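Local coordinates for putative sugar binding protein (Geobacillus stearothermophilus, PDB 6GUQ), which probably serves as the sugar-binding component of a bacterial uptake system, and holds a hexose in its binding cleft, at residues A166-R171 and Y218-L223. Residues are numbered along the deposited sequence; the frame is centred on the assembly and turned at random.
With BGC (beta-D-glucopyranose), chain B.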
ATOM      1  N   ALA A 166       1.210   8.266   4.275  1.00 61.58           N
ATOM      2  CA  ALA A 166       0.105   9.029   3.702  1.00 58.86           C
ATOM      3  C   ALA A 166      -0.950   8.117   3.089  1.00 55.20           C
ATOM      4  O   ALA A 166      -2.150   8.415   3.152  1.00 55.20           O
ATOM      5  CB  ALA A 166       0.637  10.012   2.655  1.00 61.64           C
ATOM      6  N   HIS A 167      -0.521   7.011   2.475  1.00 53.80           N
ATOM      7  CA  HIS A 167      -1.483   6.079   1.899  1.00 56.65           C
ATOM      8  C   HIS A 167      -2.246   5.343   2.985  1.00 55.79           C
ATOM      9  O   HIS A 167      -3.451   5.097   2.832  1.00 52.07           O
ATOM     10  CB  HIS A 167      -0.796   5.093   0.930  1.00 54.60           C
ATOM     11  CG  HIS A 167       0.331   4.287   1.526  1.00 59.20           C
ATOM     12  ND1 HIS A 167       1.133   4.735   2.559  1.00 56.83           N
ATOM     13  CD2 HIS A 167       0.824   3.071   1.173  1.00 55.34           C
ATOM     14  CE1 HIS A 167       2.049   3.820   2.831  1.00 56.28           C
ATOM     15  NE2 HIS A 167       1.892   2.809   1.994  1.00 53.02           N
ATOM     16  N   GLN A 168      -1.570   5.029   4.094  1.00 56.04           N
ATOM     17  CA  GLN A 168      -2.226   4.359   5.209  1.00 51.02           C
ATOM     18  C   GLN A 168      -3.316   5.240   5.803  1.00 54.40           C
ATOM     19  O   GLN A 168      -4.442   4.782   6.034  1.00 55.63           O
ATOM     20  CB  GLN A 168      -1.186   3.986   6.267  1.00 54.37           C
ATOM     21  CG  GLN A 168      -0.142   3.024   5.783  1.00 52.01           C
ATOM     22  CD  GLN A 168      -0.762   1.758   5.235  1.00 56.90           C
ATOM     23  OE1 GLN A 168      -1.186   0.877   5.991  1.00 55.74           O
ATOM     24  NE2 GLN A 168      -0.820   1.657   3.916  1.00 55.35           N
ATOM     25  N   GLN A 169      -3.001   6.513   6.057  1.00 53.99           N
ATOM     26  CA  GLN A 169      -4.011   7.439   6.560  1.00 54.12           C
ATOM     27  C   GLN A 169      -5.211   7.507   5.635  1.00 56.75           C
ATOM     28  O   GLN A 169      -6.354   7.493   6.104  1.00 56.99           O
ATOM     29  CB  GLN A 169      -3.421   8.836   6.729  1.00 57.88           C
ATOM     30  CG  GLN A 169      -2.415   8.953   7.846  1.00 62.17           C
ATOM     31  CD  GLN A 169      -1.583  10.214   7.707  1.00 67.05           C
ATOM     32  OE1 GLN A 169      -0.966  10.442   6.672  1.00 68.63           O
ATOM     33  NE2 GLN A 169      -1.562  11.032   8.747  1.00 69.70           N
ATOM     34  N   LEU A 170      -4.968   7.587   4.312  1.00 53.73           N
ATOM     35  CA  LEU A 170      -6.065   7.688   3.351  1.00 53.27           C
ATOM     36  C   LEU A 170      -6.920   6.421   3.358  1.00 54.09           C
ATOM     37  O   LEU A 170      -8.155   6.504   3.342  1.00 52.47           O
ATOM     38  CB  LEU A 170      -5.520   7.986   1.938  1.00 49.17           C
ATOM     39  CG  LEU A 170      -4.925   9.399   1.730  1.00 56.55           C
ATOM     40  CD1 LEU A 170      -4.189   9.585   0.403  1.00 48.75           C
ATOM     41  CD2 LEU A 170      -5.994  10.492   1.855  1.00 53.85           C
ATOM     42  N   ARG A 171      -6.291   5.238   3.375  1.00 50.35           N
ATOM     43  CA  ARG A 171      -7.076   4.008   3.469  1.00 54.55           C
ATOM     44  C   ARG A 171      -7.863   3.942   4.779  1.00 52.24           C
ATOM     45  O   ARG A 171      -8.971   3.388   4.818  1.00 50.81           O
ATOM     46  CB  ARG A 171      -6.174   2.782   3.313  1.00 52.56           C
ATOM     47  CG  ARG A 171      -5.517   2.686   1.943  1.00 49.87           C
ATOM     48  CD  ARG A 171      -4.387   1.669   1.938  1.00 51.26           C
ATOM     49  NE  ARG A 171      -3.533   1.828   0.767  1.00 49.40           N
ATOM     50  CZ  ARG A 171      -2.592   0.967   0.383  1.00 50.54           C
ATOM     51  NH1 ARG A 171      -2.357  -0.127   1.075  1.00 49.38           N
ATOM     52  NH2 ARG A 171      -1.875   1.201  -0.712  1.00 55.72           N
ATOM     53  N   TYR A 218      -9.985  -4.931   9.939  1.00 50.74           N
ATOM     54  CA  TYR A 218      -9.649  -4.267   8.682  1.00 48.48           C
ATOM     55  C   TYR A 218      -8.147  -4.010   8.659  1.00 49.86           C
ATOM     56  O   TYR A 218      -7.621  -3.302   9.522  1.00 51.17           O
ATOM     57  CB  TYR A 218     -10.422  -2.951   8.544  1.00 49.70           C
ATOM     58  CG  TYR A 218      -9.987  -2.015   7.408  1.00 52.60           C
ATOM     59  CD1 TYR A 218      -9.753  -2.498   6.125  1.00 52.23           C
ATOM     60  CD2 TYR A 218      -9.873  -0.633   7.610  1.00 53.61           C
ATOM     61  CE1 TYR A 218      -9.381  -1.647   5.086  1.00 50.86           C
ATOM     62  CE2 TYR A 218      -9.494   0.230   6.572  1.00 47.68           C
ATOM     63  CZ  TYR A 218      -9.256  -0.280   5.313  1.00 52.43           C
ATOM     64  OH  TYR A 218      -8.895   0.573   4.267  1.00 52.58           O
ATOM     65  N   GLY A 219      -7.449  -4.591   7.694  1.00 46.23           N
ATOM     66  CA  GLY A 219      -6.012  -4.393   7.547  1.00 46.64           C
ATOM     67  C   GLY A 219      -5.784  -3.535   6.321  1.00 52.25           C
ATOM     68  O   GLY A 219      -6.441  -3.741   5.291  1.00 52.93           O
ATOM     69  N   THR A 220      -4.864  -2.561   6.428  1.00 50.53           N
ATOM     70  CA  THR A 220      -4.693  -1.559   5.379  1.00 55.18           C
ATOM     71  C   THR A 220      -3.404  -1.698   4.571  1.00 58.37           C
ATOM     72  O   THR A 220      -3.193  -0.904   3.643  1.00 56.79           O
ATOM     73  CB  THR A 220      -4.799  -0.135   5.963  1.00 54.70           C
ATOM     74  OG1 THR A 220      -3.612   0.214   6.684  1.00 53.71           O
ATOM     75  CG2 THR A 220      -5.998  -0.007   6.869  1.00 50.74           C
ATOM     76  N   SER A 221      -2.558  -2.692   4.854  1.00 56.36           N
ATOM     77  CA  SER A 221      -1.369  -2.942   4.043  1.00 54.64           C
ATOM     78  C   SER A 221      -1.223  -4.442   3.782  1.00 57.35           C
ATOM     79  O   SER A 221      -1.962  -5.268   4.326  1.00 56.42           O
ATOM     80  CB  SER A 221      -0.115  -2.355   4.711  1.00 54.82           C
ATOM     81  OG  SER A 221       0.189  -3.010   5.937  1.00 55.26           O
ATOM     82  N   ALA A 222      -0.230  -4.803   2.962  1.00 55.67           N
ATOM     83  CA  ALA A 222      -0.236  -6.116   2.308  1.00 56.41           C
ATOM     84  C   ALA A 222      -0.140  -7.297   3.281  1.00 59.13           C
ATOM     85  O   ALA A 222      -0.636  -8.390   2.973  1.00 61.31           O
ATOM     86  CB  ALA A 222       0.900  -6.187   1.286  1.00 53.10           C
ATOM     87  N   LEU A 223       0.504  -7.127   4.434  1.00 54.19           N
ATOM     88  CA  LEU A 223       0.736  -8.243   5.344  1.00 57.29           C
ATOM     89  C   LEU A 223      -0.161  -8.225   6.585  1.00 57.66           C
ATOM     90  O   LEU A 223       0.042  -9.039   7.502  1.00 58.84           O
ATOM     91  CB  LEU A 223       2.201  -8.252   5.778  1.00 60.52           C
ATOM     92  CG  LEU A 223       3.251  -8.410   4.677  1.00 63.89           C
ATOM     93  CD1 LEU A 223       4.658  -8.059   5.189  1.00 60.09           C
ATOM     94  CD2 LEU A 223       3.202  -9.828   4.132  1.00 65.59           C
TER
HETATM   95  C2  BGC B 401       1.112  -0.798   0.229  1.00 56.84           C
HETATM   96  C3  BGC B 401       2.575  -0.529   0.292  1.00 56.91           C
HETATM   97  C4  BGC B 401       3.125  -1.097   1.563  1.00 56.37           C
HETATM   98  C5  BGC B 401       2.896  -2.589   1.644  1.00 57.40           C
HETATM   99  C6  BGC B 401       3.380  -3.044   2.989  1.00 58.33           C
HETATM  100  C1  BGC B 401       0.782  -2.273   0.386  1.00 55.20           C
HETATM  101  O1  BGC B 401      -0.554  -2.397   0.610  1.00 52.10           O
HETATM  102  O2  BGC B 401       0.511  -0.366  -1.010  1.00 50.30           O
HETATM  103  O3  BGC B 401       2.772   0.896   0.418  1.00 49.09           O
HETATM  104  O4  BGC B 401       4.531  -0.893   1.684  1.00 57.67           O
HETATM  105  O5  BGC B 401       1.472  -2.899   1.547  1.00 58.97           O
HETATM  106  O6  BGC B 401       3.376  -4.440   3.005  1.00 54.82           O
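The sugar site of this periplasmic-binding-protein fold is walled here by the start of helix 166-179 and the loop leaving strand 216-219, joined chiefly by Arg171 and Thr220. Extended from CG to NE, Arg171 carries its flat guanidinium to the glucose: NH1 gives one hydrogen bond to Thr220 O (2.8 Å, N-H...O 157°), nearly in the guanidinium plane, and another to glucose O1 (2.9 Å), while NH2 bonds glucose O2. Arginine's several N-H groups serve protein and sugar at once; an alanine here would probably leave Thr220 O and both sugar oxygens without these donors. His167 NE2 donates a hydrogen bond to glucose O3 (2.6 Å), and Ala222 N one to glucose O5. In the second shell, Gln168 bends at chi2 (-56°), its amide suited to two tasks: OE1 accepts from the compact hydroxyl of Thr220, OG1 (2.6 Å), above the amide plane, and Gln168 NE2 sits over the centre of the His167 ring. Tyr218 is long enough for OH to donate to Arg171 O (2.9 Å), from above the carbonyl plane. Asp119 and Gln267 beside Arg171 also bond the sugar, Asn135 of helix 135-149 accepts from Arg171 NH2, and strand 216-219 runs between parallel strands 154-160 and 242-246.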